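Local coordinates for protein fibrinogen alpha subunit (Gallus gallus, PDB 1M1J) that probably forms the fibrin matrix of blood clots together with the beta and gamma chains, once thrombin has cleaved it, at residues D[136-141]-D[184-189]. Numbering follows the deposited sequence.
Sequences ALQNSI and KHLTQA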
loop_
_atom_site.group_PDB
_atom_site.type_symbol
_atom_site.label_atom_id
_atom_site.label_comp_id
_atom_site.label_asym_id
_atom_site.label_seq_id
_atom_site.Cartn_x
_atom_site.Cartn_y
_atom_site.Cartn_z
ATOM N N ALA D 136 -76.275 92.255 -39.356
ATOM C CA ALA D 136 -76.982 93.392 -38.775
ATOM C C ALA D 136 -77.441 94.264 -39.935
ATOM O O ALA D 136 -78.590 94.707 -39.979
ATOM C CB ALA D 136 -76.060 94.183 -37.863
ATOM N N LEU D 137 -76.526 94.488 -40.876
ATOM C CA LEU D 137 -76.799 95.287 -42.064
ATOM C C LEU D 137 -77.974 94.705 -42.841
ATOM O O LEU D 137 -78.904 95.428 -43.191
ATOM C CB LEU D 137 -75.562 95.342 -42.965
ATOM C CG LEU D 137 -75.576 96.319 -44.145
ATOM C CD1 LEU D 137 -75.817 97.736 -43.645
ATOM C CD2 LEU D 137 -74.247 96.245 -44.873
ATOM N N GLN D 138 -77.948 93.403 -43.106
ATOM C CA GLN D 138 -79.050 92.810 -43.845
ATOM C C GLN D 138 -80.376 93.065 -43.151
ATOM O O GLN D 138 -81.423 93.117 -43.802
ATOM C CB GLN D 138 -78.884 91.302 -44.028
ATOM C CG GLN D 138 -79.970 90.761 -44.952
ATOM C CD GLN D 138 -79.895 89.275 -45.199
ATOM O OE1 GLN D 138 -78.854 88.742 -45.586
ATOM N NE2 GLN D 138 -81.015 88.592 -44.994
ATOM N N ASN D 139 -80.339 93.218 -41.832
ATOM C CA ASN D 139 -81.567 93.463 -41.089
ATOM C C ASN D 139 -82.070 94.875 -41.322
ATOM O O ASN D 139 -83.230 95.072 -41.677
ATOM C CB ASN D 139 -81.362 93.227 -39.587
ATOM C CG ASN D 139 -81.136 91.760 -39.251
ATOM O OD1 ASN D 139 -81.720 90.865 -39.876
ATOM N ND2 ASN D 139 -80.298 91.505 -38.250
ATOM N N SER D 140 -81.190 95.852 -41.124
ATOM C CA SER D 140 -81.539 97.255 -41.310
ATOM C C SER D 140 -82.095 97.453 -42.728
ATOM O O SER D 140 -83.085 98.157 -42.930
ATOM C CB SER D 140 -80.301 98.128 -41.090
ATOM O OG SER D 140 -80.661 99.462 -40.767
ATOM N N ILE D 141 -81.454 96.820 -43.704
ATOM C CA ILE D 141 -81.888 96.902 -45.092
ATOM C C ILE D 141 -83.269 96.267 -45.246
ATOM O O ILE D 141 -84.092 96.713 -46.050
ATOM C CB ILE D 141 -80.899 96.161 -46.020
ATOM C CG1 ILE D 141 -79.608 96.968 -46.156
ATOM C CG2 ILE D 141 -81.534 95.904 -47.366
ATOM C CD1 ILE D 141 -78.540 96.263 -46.959
ATOM N N LYS D 184 -86.346 89.073 -53.048
ATOM C CA LYS D 184 -85.821 87.819 -53.549
ATOM C C LYS D 184 -84.346 87.759 -53.151
ATOM O O LYS D 184 -83.859 86.730 -52.683
ATOM C CB LYS D 184 -85.964 87.761 -55.066
ATOM C CG LYS D 184 -85.975 86.356 -55.639
ATOM C CD LYS D 184 -86.284 86.373 -57.132
ATOM C CE LYS D 184 -87.577 87.134 -57.437
ATOM N NZ LYS D 184 -88.742 86.629 -56.652
ATOM N N HIS D 185 -83.641 88.875 -53.328
ATOM C CA HIS D 185 -82.227 88.954 -52.972
ATOM C C HIS D 185 -81.998 88.843 -51.469
ATOM O O HIS D 185 -81.153 88.072 -51.029
ATOM C CB HIS D 185 -81.614 90.263 -53.467
ATOM C CG HIS D 185 -81.399 90.311 -54.946
ATOM N ND1 HIS D 185 -80.782 89.294 -55.640
ATOM C CD2 HIS D 185 -81.685 91.270 -55.857
ATOM C CE1 HIS D 185 -80.696 89.624 -56.916
ATOM N NE2 HIS D 185 -81.235 90.819 -57.074
ATOM N N LEU D 186 -82.739 89.623 -50.684
ATOM C CA LEU D 186 -82.593 89.591 -49.231
ATOM C C LEU D 186 -82.626 88.166 -48.687
ATOM O O LEU D 186 -81.842 87.814 -47.804
ATOM C CB LEU D 186 -83.695 90.411 -48.554
ATOM C CG LEU D 186 -83.547 91.930 -48.492
ATOM C CD1 LEU D 186 -82.366 92.315 -47.617
ATOM C CD2 LEU D 186 -83.371 92.461 -49.891
ATOM N N THR D 187 -83.533 87.349 -49.211
ATOM C CA THR D 187 -83.641 85.966 -48.758
ATOM C C THR D 187 -82.452 85.165 -49.277
ATOM O O THR D 187 -81.871 84.347 -48.560
ATOM C CB THR D 187 -84.953 85.310 -49.252
ATOM O OG1 THR D 187 -85.007 85.356 -50.684
ATOM C CG2 THR D 187 -86.165 86.034 -48.670
ATOM N N GLN D 188 -82.095 85.418 -50.531
ATOM C CA GLN D 188 -80.973 84.752 -51.183
ATOM C C GLN D 188 -79.665 85.013 -50.432
ATOM O O GLN D 188 -78.759 84.183 -50.442
ATOM C CB GLN D 188 -80.867 85.257 -52.621
ATOM C CG GLN D 188 -79.678 84.760 -53.409
ATOM C CD GLN D 188 -79.587 85.434 -54.770
ATOM O OE1 GLN D 188 -80.500 85.328 -55.592
ATOM N NE2 GLN D 188 -78.486 86.139 -55.010
ATOM N N ALA D 189 -79.571 86.167 -49.779
ATOM C CA ALA D 189 -78.376 86.525 -49.021
ATOM C C ALA D 189 -78.466 85.972 -47.608
ATOM O O ALA D 189 -77.458 85.844 -46.912
ATOM C CB ALA D 189 -78.221 88.029 -48.969
#
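Gln138 and Leu186 meet across two nearly antiparallel helices of the chain, whose segment axes approach to 11.0 Å, and their side chains run past each other in opposite directions. With chi1 at -173°, the chain of Gln138 leaves trans to its backbone N and stays extended, which takes the terminal amide to the backbone of 184-189. There NE2 of Gln138 comes 3.0 Å from O of Leu186, at an angle too poor for a hydrogen bond, while its OE1 rests 3.5 Å from CB of Ala189. Glutamine suits this place because its CG methylene packs on Leu186 CD1 while its amide lies beside the carbonyl and the small methyl. Cutting this side chain back to a methyl, with an alanine here, is likely to open a gap between the helices and leave Leu186 CD1 with Ile141 CG2 as its partner on this segment. Leu186, branched and buried, sends CD1 to Gln138 CG at 3.9 Å and to Ile141 CG2 at 3.7 Å, a methyl that the beta-branch holds close to the backbone. Segment 136-141 belongs to the long coiled-coil helix 82-160; segment 184-189 lies on the short helix 178-191, where the chain has folded back to add a fourth strand to the bundle. One neighbouring chain lines both helices with apolar side chains, at Ile141, Leu186 and Ala189, while a second meets helix 82-160 with polar ones.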